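Local coordinates for protein putative adhesin (Parabacteroides distasonis, PDB 3LJY) that is a putative adhesin, probably a cell-surface lipoprotein, built mainly as a long parallel beta-helix and presumed to act in cell adhesion, at residues A[150-155]-A[162-167]; A[172-177]-A[185-190]; A[192-197]-A[202-207]. All coordinates share one frame; numbering follows the deposited sequence. Where two conformers were deposited one is given.

Interaction 1: residues A[150-155]-A[162-167]; sequences DKIECD and ITIKKG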
loop_
_atom_site.group_PDB
_atom_site.type_symbol
_atom_site.label_atom_id
_atom_site.label_comp_id
_atom_site.label_asym_id
_atom_site.label_seq_id
_atom_site.Cartn_x
_atom_site.Cartn_y
_atom_site.Cartn_z
ATOM N N ASP A 150 13.197 1.753 10.351
ATOM C CA ASP A 150 13.608 2.865 11.190
ATOM C C ASP A 150 12.411 3.788 11.441
ATOM O O ASP A 150 12.197 4.256 12.563
ATOM C CB ASP A 150 14.794 3.611 10.544
ATOM C CG ASP A 150 16.087 2.777 10.556
ATOM O OD1 ASP A 150 16.395 2.251 11.645
ATOM O OD2 ASP A 150 16.805 2.641 9.516
ATOM N N LYS A 151 11.632 4.037 10.389
ATOM C CA LYS A 151 10.505 4.971 10.430
ATOM C C LYS A 151 9.325 4.441 9.657
ATOM O O LYS A 151 9.475 3.904 8.556
ATOM C CB LYS A 151 10.933 6.323 9.859
ATOM C CG LYS A 151 9.852 7.419 9.793
ATOM C CD LYS A 151 9.175 7.720 11.149
ATOM C CE LYS A 151 8.864 9.194 11.339
ATOM N NZ LYS A 151 7.759 9.650 10.481
ATOM N N ILE A 152 8.146 4.545 10.279
ATOM C CA ILE A 152 6.844 4.242 9.662
ATOM C C ILE A 152 6.003 5.524 9.644
ATOM O O ILE A 152 5.918 6.248 10.641
ATOM C CB ILE A 152 6.075 3.110 10.419
ATOM C CG1 ILE A 152 4.633 2.906 9.853
ATOM C CG2 ILE A 152 6.017 3.387 11.912
ATOM C CD1 ILE A 152 4.584 2.334 8.415
ATOM N N GLU A 153 5.464 5.838 8.477
ATOM C CA GLU A 153 4.486 6.901 8.311
ATOM C C GLU A 153 3.211 6.342 7.687
ATOM O O GLU A 153 3.289 5.669 6.663
ATOM C CB GLU A 153 5.044 7.976 7.411
ATOM C CG GLU A 153 6.003 8.862 8.117
ATOM C CD GLU A 153 6.475 10.020 7.264
ATOM O OE1 GLU A 153 5.710 10.432 6.340
ATOM O OE2 GLU A 153 7.616 10.515 7.533
ATOM N N CYS A 154 2.080 6.567 8.352
ATOM C CA CYS A 154 0.759 6.148 7.890
ATOM C C CYS A 154 -0.230 7.278 7.852
ATOM O O CYS A 154 -0.502 7.887 8.872
ATOM C CB CYS A 154 0.137 5.182 8.858
ATOM S SG CYS A 154 0.783 3.608 8.726
ATOM N N ASP A 155 -0.841 7.481 6.697
ATOM C CA ASP A 155 -1.812 8.531 6.498
ATOM C C ASP A 155 -3.091 7.992 5.937
ATOM O O ASP A 155 -3.090 7.550 4.815
ATOM C CB ASP A 155 -1.271 9.492 5.444
ATOM C CG ASP A 155 -0.907 10.782 6.008
ATOM O OD1 ASP A 155 0.053 10.767 6.815
ATOM O OD2 ASP A 155 -1.632 11.787 5.697
ATOM N N ILE A 162 -5.403 0.786 6.940
ATOM C CA ILE A 162 -4.080 0.236 6.855
ATOM C C ILE A 162 -3.936 -0.787 7.973
ATOM O O ILE A 162 -4.150 -0.440 9.131
ATOM C CB ILE A 162 -2.983 1.339 6.973
ATOM C CG1 ILE A 162 -3.002 2.252 5.710
ATOM C CG2 ILE A 162 -1.638 0.719 7.157
ATOM C CD1 ILE A 162 -2.313 3.626 5.862
ATOM N N THR A 163 -3.574 -2.046 7.630
ATOM C CA THR A 163 -3.222 -3.075 8.633
ATOM C C THR A 163 -1.728 -3.368 8.585
ATOM O O THR A 163 -1.192 -3.544 7.517
ATOM C CB THR A 163 -4.010 -4.370 8.405
ATOM O OG1 THR A 163 -5.407 -4.102 8.503
ATOM C CG2 THR A 163 -3.625 -5.441 9.424
ATOM N N ILE A 164 -1.051 -3.356 9.724
ATOM C CA ILE A 164 0.332 -3.816 9.816
ATOM C C ILE A 164 0.356 -4.852 10.932
ATOM O O ILE A 164 0.118 -4.512 12.106
ATOM C CB ILE A 164 1.388 -2.708 10.125
ATOM C CG1 ILE A 164 1.242 -1.501 9.187
ATOM C CG2 ILE A 164 2.818 -3.297 10.010
ATOM C CD1 ILE A 164 2.143 -0.328 9.556
ATOM N N LYS A 165 0.630 -6.104 10.543
ATOM C CA LYS A 165 0.327 -7.257 11.361
ATOM C C LYS A 165 1.403 -7.554 12.377
ATOM O O LYS A 165 1.111 -8.099 13.437
ATOM C CB LYS A 165 0.150 -8.471 10.480
ATOM C CG LYS A 165 -1.103 -8.440 9.678
ATOM C CD LYS A 165 -1.277 -9.748 8.883
ATOM C CE LYS A 165 -2.484 -9.657 7.936
ATOM N NZ LYS A 165 -2.584 -10.811 7.001
ATOM N N LYS A 166 2.649 -7.246 12.043
ATOM C CA LYS A 166 3.734 -7.529 12.941
ATOM C C LYS A 166 5.029 -6.816 12.575
ATOM O O LYS A 166 5.199 -6.344 11.472
ATOM C CB LYS A 166 3.942 -9.052 13.065
ATOM C CG LYS A 166 4.984 -9.653 12.188
ATOM C CD LYS A 166 5.127 -11.190 12.429
ATOM C CE LYS A 166 5.894 -11.839 11.285
ATOM N NZ LYS A 166 5.906 -13.365 11.272
ATOM N N GLY A 167 5.941 -6.765 13.535
ATOM C CA GLY A 167 7.269 -6.205 13.313
ATOM C C GLY A 167 7.675 -5.097 14.261
ATOM O O GLY A 167 7.157 -4.982 15.379
#
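I152 and I164 meet tip to tip in the interior of a parallel beta-helix. Strand 151-155 and strand 162-164 belong to one coil and lie on facing walls. They run nearly antiparallel, with 153° between their directions and 9.3 Å between their axes. That spacing is one of side-chain packing, and no hydrogen bond crosses it.

Aliphatic groups make most of the contact. I152 CD1 touches I164 CD1 at 3.8 Å. I152 CG1 lies anti to the backbone N (chi1 174°) and sends CD1 toward the facing wall. C154 SG faces a pair of isoleucines across the interior: it is 4.1 Å from I162 CG2 and 4.2 Å from I164 CD1. The thiol thus acts here as an apolar filler. I152 and C154 also touch Y174 of the next coil, and C154 reaches I182, so the packing carries on along the helix axis.

The one salt bridge here lies within 151-155, on its outer side. K151 NZ pairs with E153 OE2 at 3.1 Å. The ammonium comes on the anti side of the carboxylate oxygen, 24° out of its plane. The same OE2 pairs with K131 of the previous coil, so two positive charges probably stabilise its ionised form.

One backbone atom also takes part in the contact. The I162 CD1 methyl lies 4.1 Å from D155 O, near the end of the strand.

Interaction 2: residues A[172-177]-A[185-190]; sequences GDYSIV and FGLAVP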
loop_
_atom_site.group_PDB
_atom_site.type_symbol
_atom_site.label_atom_id
_atom_site.label_comp_id
_atom_site.label_asym_id
_atom_site.label_seq_id
_atom_site.Cartn_x
_atom_site.Cartn_y
_atom_site.Cartn_z
ATOM N N GLY A 172 7.414 6.373 14.619
ATOM C CA GLY A 172 6.175 6.310 13.851
ATOM C C GLY A 172 5.367 7.575 13.928
ATOM O O GLY A 172 5.308 8.164 14.957
ATOM N N ASP A 173 4.770 7.968 12.803
ATOM C CA ASP A 173 3.827 9.081 12.713
ATOM C C ASP A 173 2.573 8.552 12.021
ATOM O O ASP A 173 2.605 8.273 10.819
ATOM C CB ASP A 173 4.423 10.249 11.891
ATOM C CG ASP A 173 5.430 11.102 12.680
ATOM O OD1 ASP A 173 5.313 11.196 13.918
ATOM O OD2 ASP A 173 6.345 11.689 12.052
ATOM N N TYR A 174 1.479 8.393 12.770
ATOM C CA TYR A 174 0.223 7.927 12.201
ATOM C C TYR A 174 -0.778 9.070 12.172
ATOM O O TYR A 174 -0.910 9.801 13.123
ATOM C CB TYR A 174 -0.402 6.809 13.029
ATOM C CG TYR A 174 0.344 5.509 13.246
ATOM C CD1 TYR A 174 1.490 5.156 12.530
ATOM C CD2 TYR A 174 -0.149 4.602 14.181
ATOM C CE1 TYR A 174 2.153 3.904 12.774
ATOM C CE2 TYR A 174 0.479 3.393 14.431
ATOM C CZ TYR A 174 1.622 3.036 13.729
ATOM O OH TYR A 174 2.188 1.831 14.052
ATOM N N SER A 175 -1.536 9.177 11.095
ATOM C CA SER A 175 -2.531 10.236 10.939
ATOM C C SER A 175 -3.810 9.693 10.318
ATOM O O SER A 175 -3.762 9.042 9.280
ATOM C CB SER A 175 -1.950 11.332 10.055
ATOM O OG SER A 175 -2.735 12.496 10.117
ATOM N N ILE A 176 -4.954 9.929 10.964
ATOM C CA ILE A 176 -6.258 9.601 10.370
ATOM C C ILE A 176 -7.114 10.869 10.329
ATOM O O ILE A 176 -7.433 11.446 11.376
ATOM C CB ILE A 176 -7.051 8.476 11.120
ATOM C CG1 ILE A 176 -6.225 7.193 11.302
ATOM C CG2 ILE A 176 -8.384 8.204 10.383
ATOM C CD1 ILE A 176 -6.931 6.018 12.124
ATOM N N VAL A 177 -7.447 11.305 9.114
ATOM C CA VAL A 177 -8.220 12.522 8.877
ATOM C C VAL A 177 -9.656 12.174 8.469
ATOM O O VAL A 177 -10.603 12.955 8.678
ATOM C CB VAL A 177 -7.544 13.422 7.827
ATOM C CG1 VAL A 177 -8.463 14.602 7.403
ATOM C CG2 VAL A 177 -6.244 13.960 8.380
ATOM N N PHE A 185 -1.717 -2.928 16.081
ATOM C CA PHE A 185 -1.434 -3.508 17.393
ATOM C C PHE A 185 -0.137 -4.341 17.391
ATOM O O PHE A 185 0.576 -4.384 18.398
ATOM C CB PHE A 185 -2.579 -4.429 17.872
ATOM C CG PHE A 185 -3.678 -3.734 18.631
ATOM C CD1 PHE A 185 -3.421 -2.657 19.474
ATOM C CD2 PHE A 185 -4.987 -4.192 18.538
ATOM C CE1 PHE A 185 -4.455 -2.033 20.170
ATOM C CE2 PHE A 185 -6.013 -3.570 19.241
ATOM C CZ PHE A 185 -5.740 -2.495 20.059
ATOM N N GLY A 186 0.131 -5.033 16.280
ATOM C CA GLY A 186 1.291 -5.910 16.158
ATOM C C GLY A 186 2.608 -5.241 15.758
ATOM O O GLY A 186 3.685 -5.872 15.803
ATOM N N LEU A 187 2.558 -3.976 15.350
ATOM C CA LEU A 187 3.783 -3.206 15.111
ATOM C C LEU A 187 4.229 -2.436 16.365
ATOM O O LEU A 187 3.632 -1.426 16.764
ATOM C CB LEU A 187 3.582 -2.235 13.956
ATOM C CG LEU A 187 4.802 -1.451 13.452
ATOM C CD1 LEU A 187 5.772 -2.359 12.804
ATOM C CD2 LEU A 187 4.375 -0.350 12.522
ATOM N N ALA A 188 5.335 -2.895 16.936
ATOM C CA ALA A 188 5.937 -2.322 18.120
ATOM C C ALA A 188 6.712 -1.089 17.730
ATOM O O ALA A 188 7.668 -1.176 16.976
ATOM C CB ALA A 188 6.875 -3.377 18.754
ATOM N N VAL A 189 6.308 0.072 18.249
ATOM C CA VAL A 189 7.000 1.340 17.963
ATOM C C VAL A 189 7.425 2.026 19.231
ATOM O O VAL A 189 6.590 2.471 19.982
ATOM C CB VAL A 189 6.091 2.300 17.170
ATOM C CG1 VAL A 189 6.843 3.638 16.915
ATOM C CG2 VAL A 189 5.593 1.643 15.866
ATOM N N PRO A 190 8.733 2.143 19.490
ATOM C CA PRO A 190 9.152 2.901 20.689
ATOM C C PRO A 190 8.697 4.369 20.773
ATOM O O PRO A 190 8.191 4.801 21.807
ATOM C CB PRO A 190 10.671 2.802 20.642
ATOM C CG PRO A 190 10.944 1.504 19.829
ATOM C CD PRO A 190 9.884 1.542 18.786
HETATM O O HOH W 1 1.716 0.348 16.107
#
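Y174 points its hydroxyl from strand 172-176 at L187 and V189, where the beta-helix turns a corner. Y174 CG is anti to the carbonyl carbon (chi1 -60°), and the long ring carries OH across the interior. Y174 OH is 3.4 Å from L187 CD2 and 3.9 Å from V189 CG2. The hydroxyl oxygen thus lies against two methyl groups.

Of the two branches of L187, CD2 is the one that meets the tyrosine oxygen. The two methyls of V189 divide the work. CG2 faces Y174 OH. CG1, anti to N at chi1 179°, reaches the backbone of G172 and lies 3.6 Å from G172 N. G172 has no side chain, so the methyl can lie directly against the backbone.

A water sits at the edge of the Y174 ring, in its plane. It accepts a hydrogen bond from Y174 OH at 2.6 Å and donates one to L187 O at 2.7 Å. The tyrosine side chain also touches I182 and A184 of strand 181-184, which precedes the corner in the same coil.

No direct hydrogen bond joins the two segments. The water gives the buried hydroxyl an acceptor and the corner carbonyl a donor, which probably offsets placing the hydroxyl among methyls.

Interaction 3: residues A[192-197]-A[202-207]; sequences LSCKVT and AEVHAT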
loop_
_atom_site.group_PDB
_atom_site.type_symbol
_atom_site.label_atom_id
_atom_site.label_comp_id
_atom_site.label_asym_id
_atom_site.label_seq_id
_atom_site.Cartn_x
_atom_site.Cartn_y
_atom_site.Cartn_z
ATOM N N LEU A 192 6.184 6.882 19.235
ATOM C CA LEU A 192 5.013 6.905 18.349
ATOM C C LEU A 192 4.227 8.175 18.536
ATOM O O LEU A 192 3.986 8.568 19.639
ATOM C CB LEU A 192 4.113 5.651 18.561
ATOM C CG LEU A 192 2.902 5.492 17.626
ATOM C CD1 LEU A 192 3.366 5.450 16.184
ATOM C CD2 LEU A 192 2.035 4.294 17.998
ATOM N N SER A 193 3.864 8.831 17.441
ATOM C CA SER A 193 2.839 9.868 17.491
ATOM C C SER A 193 1.677 9.491 16.576
ATOM O O SER A 193 1.844 8.982 15.476
ATOM C CB SER A 193 3.401 11.272 17.189
ATOM O OG SER A 193 3.410 11.526 15.806
ATOM N N CYS A 194 0.482 9.754 17.066
ATOM C CA CYS A 194 -0.729 9.263 16.453
ATOM C C CYS A 194 -1.824 10.325 16.603
ATOM O O CYS A 194 -2.152 10.701 17.730
ATOM C CB CYS A 194 -1.103 7.921 17.111
ATOM S SG CYS A 194 -2.584 7.136 16.482
ATOM N N LYS A 195 -2.328 10.837 15.466
ATOM C CA LYS A 195 -3.346 11.911 15.446
ATOM C C LYS A 195 -4.585 11.402 14.740
ATOM O O LYS A 195 -4.504 10.975 13.612
ATOM C CB LYS A 195 -2.866 13.170 14.706
ATOM C CG LYS A 195 -3.962 14.274 14.596
ATOM C CD LYS A 195 -3.399 15.685 14.333
ATOM C CE LYS A 195 -4.496 16.782 14.374
ATOM N N VAL A 196 -5.728 11.455 15.417
ATOM C CA VAL A 196 -6.999 11.050 14.852
ATOM C C VAL A 196 -7.951 12.267 14.857
ATOM O O VAL A 196 -8.291 12.835 15.903
ATOM C CB VAL A 196 -7.597 9.776 15.565
ATOM C CG1 VAL A 196 -8.943 9.375 14.961
ATOM C CG2 VAL A 196 -6.655 8.598 15.454
ATOM N N THR A 197 -8.286 12.710 13.653
ATOM C CA THR A 197 -9.113 13.888 13.424
ATOM C C THR A 197 -10.448 13.480 12.895
ATOM O O THR A 197 -11.373 14.248 12.882
ATOM C CB THR A 197 -8.418 14.791 12.415
ATOM O OG1 THR A 197 -7.806 15.865 13.140
ATOM C CG2 THR A 197 -9.394 15.311 11.333
ATOM N N ALA A 202 -7.533 4.302 15.568
ATOM C CA ALA A 202 -6.129 3.833 15.478
ATOM C C ALA A 202 -5.883 2.870 16.619
ATOM O O ALA A 202 -6.046 3.244 17.780
ATOM C CB ALA A 202 -5.095 4.973 15.531
ATOM N N GLU A 203 -5.542 1.635 16.258
ATOM C CA GLU A 203 -5.030 0.603 17.176
ATOM C C GLU A 203 -3.530 0.514 17.037
ATOM O O GLU A 203 -3.016 0.185 15.967
ATOM C CB GLU A 203 -5.616 -0.758 16.838
ATOM C CG GLU A 203 -7.107 -0.827 16.923
ATOM C CD GLU A 203 -7.658 -2.208 16.618
ATOM O OE1 GLU A 203 -7.044 -3.004 15.809
ATOM O OE2 GLU A 203 -8.745 -2.481 17.203
ATOM N N VAL A 204 -2.821 0.795 18.110
ATOM C CA VAL A 204 -1.368 1.005 18.046
ATOM C C VAL A 204 -0.634 0.278 19.179
ATOM O O VAL A 204 -1.236 -0.198 20.142
ATOM C CB VAL A 204 -1.035 2.548 18.030
ATOM C CG1 VAL A 204 -1.907 3.277 16.998
ATOM C CG2 VAL A 204 -1.219 3.210 19.412
ATOM N N HIS A 205 0.681 0.175 19.046
ATOM C CA HIS A 205 1.537 -0.397 20.077
ATOM C C HIS A 205 2.799 0.475 20.234
ATOM O O HIS A 205 3.649 0.529 19.368
ATOM C CB HIS A 205 1.848 -1.868 19.750
ATOM C CG HIS A 205 2.727 -2.536 20.759
ATOM N ND1 HIS A 205 3.421 -3.692 20.494
ATOM C CD2 HIS A 205 3.048 -2.186 22.026
ATOM C CE1 HIS A 205 4.124 -4.034 21.559
ATOM N NE2 HIS A 205 3.917 -3.135 22.501
ATOM N N ALA A 206 2.872 1.212 21.336
ATOM C CA ALA A 206 4.038 2.058 21.668
ATOM C C ALA A 206 4.774 1.379 22.816
ATOM O O ALA A 206 4.137 0.852 23.721
ATOM C CB ALA A 206 3.607 3.491 22.045
ATOM N N THR A 207 6.101 1.360 22.771
ATOM C CA THR A 207 6.881 0.622 23.772
ATOM C C THR A 207 7.780 1.534 24.612
ATOM O O THR A 207 8.555 1.061 25.427
ATOM C CB THR A 207 7.733 -0.530 23.141
ATOM O OG1 THR A 207 8.583 0.003 22.135
ATOM C CG2 THR A 207 6.851 -1.620 22.527
#
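L192 drops its CD2 methyl onto V204 inside the beta-helix, from one wall of a coil to the facing one. Strands 192-196 and 202-206 run close to antiparallel, at 158°, with axes 8.2 Å apart. The contact is a row of small bumps and shallow hollows, all apolar.

The leucine is the largest bump. L192 CD2 lies 3.5 Å from V204 CB and 3.7 Å from V204 CG2, so it rests on the branch point rather than on one methyl. The two side chains cross obliquely. Behind this knob, L192 CB stands 4.1 Å from A206 CB, where the short alanine probably lets the chains draw near: the CA atoms of L192 and A206 are 6.0 Å apart.

C194 makes the second bump. Its SG is anti to the backbone N (chi1 -180°) and enters the notch between A202 and V204. The A202 side is close, C194 SG being 3.4 Å from A202 CB. V204 CG1 forms the other side, 4.0 Å from the sulfur.

Y174 of the previous coil touches L192, C194 and V204. I220 of the next coil touches C194 and V196, so the row is packed along the helix axis as well.

The A202 methyl is itself a bump. It fills the dip between C194 SG and V196 CG2, with A202 CB 3.9 Å from V196 CG2.

In the fold
The three contacts follow one another along the chain and lie in successive coils of the beta-helix. All three are buried. Strands 151-156, 172-176 and 192-196 are adjacent, mutually parallel strands of one sheet, and C154 O to S175 N (2.8 Å) and I176 O to T197 N (2.7 Å) are probable hydrogen bonds between them. Interactions 1 and 3 join facing walls and are held by aliphatic groups and thiols; interaction 3 buries more surface and has closer axes. Interaction 2 differs in kind: it joins a wall to a corner and is bridged by a water. Polar links tie the coils on the outer face: K151 NZ to D173 OD2, a salt bridge, and D173 OD1 to S193 OG, a probable hydrogen bond.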